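Local coordinates for carbohydrate binding module family 33 and 10 domain protein (Teredinibacter turnerae, PDB 6RW7) that is an AA10 lytic polysaccharide monooxygenase, a copper enzyme that probably binds cellulose and cleaves its chains oxidatively, at residues Leu114-Thr119 against Gln139-Glu144; Val52-Gly57 against Asp71-Asn76; Pro8-His13 against Ala84-Thr89. All blocks are in the same frame, centred on the assembly; numbering follows the deposited sequence. Where two conformers were deposited one is given.

Contact 1: residues Leu114-Thr119 against Gln139-Glu144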
# COMPACT_ATOMS: atom_id res chain seq x y z
N LEU A 114 8.43 -4.17 7.62
CA LEU A 114 7.43 -4.21 6.53
C LEU A 114 6.22 -4.91 7.12
O LEU A 114 6.36 -6.05 7.61
CB LEU A 114 7.99 -5.02 5.35
CG LEU A 114 9.16 -4.46 4.53
CD1 LEU A 114 8.83 -3.15 3.89
CD2 LEU A 114 10.48 -4.42 5.29
N VAL A 115 5.08 -4.24 7.14
CA VAL A 115 3.85 -4.72 7.83
C VAL A 115 2.73 -4.77 6.80
O VAL A 115 2.62 -3.85 6.01
CB VAL A 115 3.51 -3.80 9.01
CG1 VAL A 115 2.41 -4.36 9.87
CG2 VAL A 115 4.74 -3.52 9.87
N PHE A 116 1.89 -5.81 6.86
CA PHE A 116 0.80 -6.00 5.88
C PHE A 116 -0.46 -6.45 6.61
O PHE A 116 -0.40 -7.43 7.37
CB PHE A 116 1.15 -7.06 4.86
CG PHE A 116 2.37 -6.81 4.02
CD1 PHE A 116 3.64 -7.03 4.53
CD2 PHE A 116 2.25 -6.34 2.73
CE1 PHE A 116 4.76 -6.83 3.72
CE2 PHE A 116 3.36 -6.12 1.95
CZ PHE A 116 4.61 -6.36 2.44
N TYR A 117 -1.56 -5.80 6.28
CA TYR A 117 -2.91 -6.15 6.74
C TYR A 117 -3.76 -6.49 5.52
O TYR A 117 -3.51 -5.94 4.45
CB TYR A 117 -3.55 -4.97 7.46
CG TYR A 117 -2.91 -4.56 8.76
CD1 TYR A 117 -1.77 -3.77 8.80
CD2 TYR A 117 -3.51 -4.89 9.97
CE1 TYR A 117 -1.22 -3.39 10.01
CE2 TYR A 117 -3.00 -4.46 11.18
CZ TYR A 117 -1.86 -3.69 11.20
OH TYR A 117 -1.30 -3.30 12.40
N ILE A 118 -4.77 -7.33 5.72
CA ILE A 118 -5.74 -7.63 4.63
C ILE A 118 -7.14 -7.42 5.18
O ILE A 118 -7.35 -7.52 6.40
CB ILE A 118 -5.51 -9.06 4.07
CG1 ILE A 118 -6.24 -9.26 2.74
CG2 ILE A 118 -5.82 -10.13 5.10
CD1 ILE A 118 -5.75 -10.45 1.99
N THR A 119 -8.07 -7.16 4.27
CA THR A 119 -9.50 -7.07 4.62
C THR A 119 -9.96 -8.40 5.25
O THR A 119 -9.41 -9.48 4.96
CB THR A 119 -10.31 -6.62 3.41
OG1 THR A 119 -9.86 -7.32 2.24
CG2 THR A 119 -10.21 -5.12 3.19
N GLN A 139 -5.01 -7.57 13.28
CA GLN A 139 -3.57 -7.86 13.37
C GLN A 139 -3.05 -8.02 11.95
O GLN A 139 -3.74 -8.49 11.05
CB GLN A 139 -3.31 -9.12 14.19
CG GLN A 139 -3.74 -8.98 15.65
CD GLN A 139 -2.89 -7.97 16.38
OE1 GLN A 139 -1.68 -7.90 16.19
NE2 GLN A 139 -3.53 -7.16 17.21
N PRO A 140 -1.76 -7.70 11.72
CA PRO A 140 -1.18 -7.92 10.40
C PRO A 140 -1.04 -9.42 10.08
O PRO A 140 -0.76 -10.19 10.97
CB PRO A 140 0.19 -7.25 10.45
CG PRO A 140 0.47 -7.04 11.92
CD PRO A 140 -0.84 -7.07 12.67
N PHE A 141 -1.17 -9.78 8.80
CA PHE A 141 -0.91 -11.17 8.36
C PHE A 141 0.57 -11.37 8.07
O PHE A 141 1.02 -12.51 7.99
CB PHE A 141 -1.76 -11.52 7.14
CG PHE A 141 -1.37 -10.85 5.84
CD1 PHE A 141 -0.39 -11.39 5.04
CD2 PHE A 141 -2.01 -9.71 5.41
CE1 PHE A 141 -0.05 -10.80 3.83
CE2 PHE A 141 -1.71 -9.13 4.19
CZ PHE A 141 -0.71 -9.66 3.42
N CYS A 142 1.34 -10.29 7.90
CA CYS A 142 2.78 -10.38 7.63
C CYS A 142 3.43 -9.19 8.33
O CYS A 142 2.93 -8.08 8.18
CB CYS A 142 3.01 -10.37 6.12
SG CYS A 142 4.73 -10.61 5.61
N ASP A 143 4.44 -9.44 9.14
CA ASP A 143 5.11 -8.39 9.93
C ASP A 143 6.55 -8.85 10.07
O ASP A 143 6.80 -9.79 10.84
CB ASP A 143 4.40 -8.15 11.26
CG ASP A 143 5.04 -7.08 12.13
OD1 ASP A 143 6.04 -6.50 11.72
OD2 ASP A 143 4.56 -6.88 13.21
N GLU A 144 7.42 -8.31 9.22
CA GLU A 144 8.81 -8.77 9.10
C GLU A 144 9.70 -7.60 9.45
O GLU A 144 9.64 -6.57 8.73
CB GLU A 144 9.06 -9.34 7.72
CG GLU A 144 8.23 -10.57 7.43
CD GLU A 144 8.52 -11.80 8.28
OE1 GLU A 144 9.54 -11.82 9.03
OE2 GLU A 144 7.69 -12.74 8.24
O HOH W 1 -4.22 -8.76 8.25
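Phe116 and Cys142 hold the middle of an antiparallel pairing in which the axes of 114-118 and 142-144 run at 175° to each other. Phe116 N donates to Cys142 O over 2.8 Å, while where strand 114-118 enters the contact Leu114 and Glu144 exchange two nearly straight bonds, with Leu114 N 2.9 Å from Glu144 O. Traced outward, the side chain of Phe116 starts with CB over one face of the Phe141 ring, 3.9 Å from its centroid, a CH-pi contact that brings CB within 3.5 Å of Phe141 CZ. CG lies anti to the carbonyl carbon (chi1 -60°), which turns the ring towards Cys142. CD1 then meets Cys142 CB at 3.8 Å, and the sulfur stands obliquely to the ring as a sulfur-aromatic contact. Beyond, the ring meets that of Phe98, and the side chain also touches Val168, Ile181 and Ala183. This face is therefore interior to the sandwich of two beta sheets, an immunoglobulin-like core that LPMOs share, and the disulfide from Cys142 to Cys170 joins the two sheets. The pairing is interrupted by a classic beta bulge: Phe141 and Cys142 both face Phe116, whose O accepts two weak bonds, from Phe141 N at 2.9 Å and from Cys142 N at 3.4 Å. On the other face, Pro140 CB sits almost squarely above the Tyr117 ring, 4.1 Å from its centroid and 7° off the normal, and also touches Val115 CG1. Asp143 shares this face, lying alongside Val115, and its carboxylate makes a salt bridge with Lys59. A water accepting from Ile118 N and donating to Gln139 O spans the strand end.

Contact 2: residues Val52-Gly57 against Asp71-Asn76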
# COMPACT_ATOMS: atom_id res chain seq x y z
N VAL A 52 2.93 9.31 3.66
CA VAL A 52 4.00 9.32 4.69
C VAL A 52 3.51 9.83 6.04
O VAL A 52 2.65 10.74 6.09
CB VAL A 52 5.23 10.11 4.20
CG1 VAL A 52 4.94 11.59 4.01
CG2 VAL A 52 6.45 9.90 5.08
N ALA A 53 4.11 9.27 7.08
CA ALA A 53 3.96 9.75 8.47
C ALA A 53 5.27 9.52 9.20
O ALA A 53 6.19 8.91 8.64
CB ALA A 53 2.81 9.03 9.13
N HIS A 54 5.34 9.96 10.46
CA HIS A 54 6.51 9.75 11.32
C HIS A 54 6.02 9.17 12.64
O HIS A 54 5.93 9.91 13.60
CB HIS A 54 7.30 11.04 11.50
CG HIS A 54 7.90 11.51 10.23
ND1 HIS A 54 7.21 12.31 9.35
CD2 HIS A 54 9.10 11.26 9.67
CE1 HIS A 54 7.95 12.52 8.28
NE2 HIS A 54 9.14 11.92 8.48
N HIS A 55 5.71 7.88 12.63
CA HIS A 55 5.22 7.15 13.82
C HIS A 55 5.26 5.66 13.51
O HIS A 55 5.79 5.28 12.45
CB HIS A 55 3.85 7.66 14.23
CG HIS A 55 2.79 7.55 13.19
ND1 HIS A 55 2.55 6.37 12.46
CD2 HIS A 55 1.90 8.46 12.76
CE1 HIS A 55 1.54 6.59 11.65
NE2 HIS A 55 1.13 7.86 11.80
N GLU A 56 4.78 4.86 14.44
CA GLU A 56 4.94 3.38 14.43
C GLU A 56 3.84 2.67 13.61
O GLU A 56 3.85 1.44 13.55
CB GLU A 56 4.97 2.90 15.88
CG GLU A 56 6.21 3.36 16.65
CD GLU A 56 6.02 3.21 18.16
OE1 GLU A 56 5.24 3.99 18.74
OE2 GLU A 56 6.65 2.30 18.74
N GLY A 57 2.94 3.40 12.98
CA GLY A 57 1.94 2.82 12.08
C GLY A 57 0.80 2.13 12.81
O GLY A 57 0.65 2.31 14.04
N ASP A 71 -4.08 9.32 7.25
CA ASP A 71 -4.16 10.71 7.77
C ASP A 71 -2.77 11.36 7.69
O ASP A 71 -2.42 12.19 8.59
CB ASP A 71 -4.67 10.75 9.21
CG ASP A 71 -6.09 10.25 9.39
OD1 ASP A 71 -6.67 9.73 8.42
OD2 ASP A 71 -6.64 10.42 10.53
N GLY A 72 -2.03 11.03 6.62
CA GLY A 72 -0.60 11.35 6.48
C GLY A 72 -0.33 12.81 6.13
O GLY A 72 -1.25 13.66 6.07
N GLU A 73 0.94 13.10 5.87
CA GLU A 73 1.47 14.47 5.94
C GLU A 73 1.37 15.20 4.61
O GLU A 73 1.29 16.43 4.63
CB GLU A 73 2.93 14.43 6.38
CG GLU A 73 3.08 13.86 7.77
CD GLU A 73 4.46 13.96 8.39
OE1 GLU A 73 5.29 14.71 7.84
OE2 GLU A 73 4.71 13.30 9.42
N THR A 74 1.49 14.51 3.48
CA THR A 74 1.53 15.24 2.17
C THR A 74 0.17 15.86 1.87
O THR A 74 0.10 17.04 1.42
CB THR A 74 2.01 14.30 1.05
OG1 THR A 74 3.24 13.72 1.52
CG2 THR A 74 2.16 15.00 -0.28
N TRP A 75 -0.89 15.07 2.05
CA TRP A 75 -2.30 15.49 1.89
C TRP A 75 -3.15 14.58 2.76
O TRP A 75 -2.79 13.42 2.97
CB TRP A 75 -2.77 15.48 0.43
CG TRP A 75 -1.84 14.96 -0.62
CD1 TRP A 75 -1.39 15.64 -1.71
CD2 TRP A 75 -1.31 13.63 -0.73
NE1 TRP A 75 -0.62 14.83 -2.51
CE2 TRP A 75 -0.54 13.60 -1.92
CE3 TRP A 75 -1.38 12.49 0.08
CZ2 TRP A 75 0.12 12.45 -2.32
CZ3 TRP A 75 -0.70 11.36 -0.31
CH2 TRP A 75 0.04 11.34 -1.50
N ASN A 76 -4.27 15.12 3.24
CA ASN A 76 -5.23 14.33 4.04
C ASN A 76 -6.61 14.88 3.72
O ASN A 76 -6.87 16.04 4.03
CB ASN A 76 -4.87 14.43 5.52
CG ASN A 76 -5.77 13.58 6.38
OD1 ASN A 76 -6.27 12.57 5.90
ND2 ASN A 76 -5.94 13.96 7.63
O HOH W 2 1.12 11.62 3.02
O HOH W 3 3.35 12.03 11.33
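Val52 O and Glu73 N make the one direct backbone bond between 52-57 and 71-76. It is 2.9 Å long, with the donor nearly in line with the carbonyl (C=O...N 170°). The chains come closest at Ala53 and Gly72, whose CA atoms are 5.2 Å apart, and Gly72 CA packs 3.3 Å from Val52 O, where a CB pointing at the other chain would collide with that oxygen. A water accepting from both Val52 N and Thr74 N adds a second, indirect backbone link.

Of the side chains, Glu73 does most. Its extended chain passes along the Val52 carbonyl and crosses His54 at about a right angle. Glu73 OE2 accepts from His54 ND1 at 2.7 Å in an almost straight bond; the oxygen lies in the imidazole plane, yet the histidine meets the carboxylate from above its own plane, 36° out. A water held by His54 N donates to the same OE2, which thus has two partners. Val52 CG1, for its part, touches Thr74 OG1 at 3.7 Å, a hydroxyl hydrogen-bonded to Ser50 O.

His54 NE2 is hydrogen-bonded to Glu193, a copper-binding residue in crystals of this protein, although no metal is bound there in this chain. Ala53 pairs with Arg194 and Val52 packs on Phe195, so strand 52-54 lies antiparallel against strand 193-202, while 71-76 belongs to the loop leading to strand 89-90.

Contact 3: residues Pro8-His13 against Ala84-Thr89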
# COMPACT_ATOMS: atom_id res chain seq x y z
N PRO A 8 0.66 -4.62 -8.16
CA PRO A 8 0.61 -3.17 -8.31
C PRO A 8 -0.35 -2.52 -7.32
O PRO A 8 -1.54 -2.79 -7.35
CB PRO A 8 0.16 -2.93 -9.75
CG PRO A 8 -0.48 -4.24 -10.16
CD PRO A 8 0.23 -5.32 -9.37
N SER A 9 0.18 -1.62 -6.51
CA SER A 9 -0.60 -0.81 -5.55
C SER A 9 -1.39 0.27 -6.28
O SER A 9 -1.19 0.51 -7.49
CB SER A 9 0.29 -0.15 -4.52
OG SER A 9 1.11 0.83 -5.13
N ARG A 10 -2.22 0.97 -5.54
CA ARG A 10 -2.96 2.12 -6.10
C ARG A 10 -1.95 3.13 -6.66
O ARG A 10 -2.28 3.78 -7.68
CB ARG A 10 -3.84 2.76 -5.03
CG ARG A 10 -5.00 1.86 -4.63
CD ARG A 10 -5.95 2.47 -3.63
NE ARG A 10 -7.04 1.52 -3.39
CZ ARG A 10 -8.12 1.78 -2.67
NH1 ARG A 10 -8.28 2.95 -2.05
NH2 ARG A 10 -9.06 0.84 -2.59
N GLN A 11 -0.82 3.32 -5.99
CA GLN A 11 0.21 4.29 -6.42
C GLN A 11 0.93 3.82 -7.68
O GLN A 11 1.36 4.67 -8.48
CB GLN A 11 1.22 4.47 -5.30
CG GLN A 11 0.61 5.08 -4.06
CD GLN A 11 0.83 4.21 -2.85
OE1 GLN A 11 0.29 3.11 -2.78
NE2 GLN A 11 1.58 4.73 -1.88
N GLN A 12 1.07 2.52 -7.87
CA GLN A 12 1.70 1.96 -9.08
C GLN A 12 0.78 2.22 -10.27
O GLN A 12 1.24 2.69 -11.31
CB GLN A 12 1.98 0.46 -8.90
CG GLN A 12 2.51 -0.19 -10.16
CD GLN A 12 3.87 0.34 -10.58
OE1 GLN A 12 4.74 0.56 -9.74
NE2 GLN A 12 4.11 0.48 -11.88
N HIS A 13 -0.49 1.88 -10.15
CA HIS A 13 -1.45 2.09 -11.25
C HIS A 13 -1.63 3.58 -11.53
O HIS A 13 -1.60 3.96 -12.70
CB HIS A 13 -2.84 1.54 -10.92
CG HIS A 13 -2.95 0.06 -10.80
ND1 HIS A 13 -2.77 -0.78 -11.86
CD2 HIS A 13 -3.31 -0.70 -9.75
CE1 HIS A 13 -3.03 -2.03 -11.47
NE2 HIS A 13 -3.34 -2.00 -10.17
N ALA A 84 -13.64 4.71 -5.19
CA ALA A 84 -13.70 4.44 -6.65
C ALA A 84 -13.67 2.95 -6.93
O ALA A 84 -13.29 2.17 -6.04
CB ALA A 84 -12.52 5.06 -7.37
N ASN A 85 -14.03 2.58 -8.15
CA ASN A 85 -13.65 1.27 -8.73
C ASN A 85 -12.19 1.38 -9.16
O ASN A 85 -11.92 1.75 -10.32
CB ASN A 85 -14.59 0.83 -9.86
CG ASN A 85 -14.42 -0.63 -10.23
OD1 ASN A 85 -13.49 -1.28 -9.77
ND2 ASN A 85 -15.32 -1.14 -11.06
N TRP A 86 -11.28 1.14 -8.24
CA TRP A 86 -9.82 1.17 -8.51
C TRP A 86 -9.43 -0.01 -9.40
O TRP A 86 -10.08 -1.06 -9.38
CB TRP A 86 -9.05 1.13 -7.18
CG TRP A 86 -9.14 2.38 -6.37
CD1 TRP A 86 -10.09 2.73 -5.45
CD2 TRP A 86 -8.20 3.46 -6.41
NE1 TRP A 86 -9.82 3.96 -4.93
CE2 TRP A 86 -8.65 4.42 -5.49
CE3 TRP A 86 -7.01 3.67 -7.11
CZ2 TRP A 86 -7.94 5.59 -5.26
CZ3 TRP A 86 -6.32 4.84 -6.89
CH2 TRP A 86 -6.78 5.78 -5.98
N PRO A 87 -8.31 0.07 -10.15
CA PRO A 87 -7.80 -1.07 -10.88
C PRO A 87 -7.51 -2.23 -9.93
O PRO A 87 -6.98 -2.02 -8.86
CB PRO A 87 -6.49 -0.60 -11.54
CG PRO A 87 -6.55 0.91 -11.47
CD PRO A 87 -7.44 1.26 -10.30
N VAL A 88 -7.85 -3.45 -10.35
CA VAL A 88 -7.74 -4.69 -9.51
C VAL A 88 -6.92 -5.73 -10.27
O VAL A 88 -7.17 -5.90 -11.49
CB VAL A 88 -9.14 -5.25 -9.19
CG1 VAL A 88 -9.68 -6.03 -10.38
CG2 VAL A 88 -9.14 -6.11 -7.94
N THR A 89 -6.01 -6.44 -9.59
CA THR A 89 -5.23 -7.50 -10.24
C THR A 89 -5.52 -8.82 -9.54
O THR A 89 -5.78 -8.90 -8.32
CB THR A 89 -3.77 -7.11 -10.46
OG1 THR A 89 -3.25 -6.82 -9.18
CG2 THR A 89 -3.59 -5.93 -11.39
O HOH W 4 -3.73 -4.26 -8.22
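Arg10 lies flat on Trp86, its guanidinium plane only 8° from that of the indole and the two centres 3.6 Å apart. The contact is a cation-pi stack over the five-membered ring. Because the Arg10 chain is extended from CG to NE, its aliphatic part also travels over the indole: CD stands 3.7 Å from the centroid of the six-membered ring, and CB and CG graze CZ3 and CE3. Arg10 NH1 and Trp86 NE1, both donors, are not bonded to each other; they give their hydrogens to Tyr80 O and Thr82 O. Arg10 NE adds a salt bridge to Asp200. A leucine in place of Trp86 would probably cost the guanidinium its aromatic bed and leave Thr82 O without this donor.

His13 is layered between prolines. Pro87 CB sits over the centre of one imidazole face, 3.5 Å from the centroid and 3° off the normal, while Pro8 CB covers the opposite face nearer the rim. Thr89 CG2 approaches the ring edge in its plane, and also meets Pro8 CG tip to tip at 3.7 Å. A water at the same edge lies 3.0 Å from His13 NE2; it donates to Pro8 O and accepts from Thr89 OG1. His13 ND1 is hydrogen-bonded to Lys27 NZ.

Ser9 is the N-cap of helix 10-17, with its OG accepting from Gln12 N. Packing of this short helix on a loop is consistent with the long L2 region that in AA10 enzymes lies between the first two strands of the core.

Overall arrangement
Leaving strand 3-6, the chain passes through 8-13, the start of helix 10-17 and first half of contact 3, and meets its partner only at 84-89, just where strand 89-90 begins. Contact 2 is nested in that long excursion: 52-57 is met again by 71-76 after a loop without helix or strand. Contact 1 follows in series, returning 139-144 alongside strand 111-118. The centres lie 18 to 20 Å apart and none of the contacts touch. Contacts 1 and 2 both reach the mixed sheet, through strands 111-118 and 52-54; strand 193-202 borders contact 3 as well. Contacts 1 and 3 lie on opposite sides of the chain's centre, the first a strand pairing, the second joining the N-terminal helix to the start of strand 89-90.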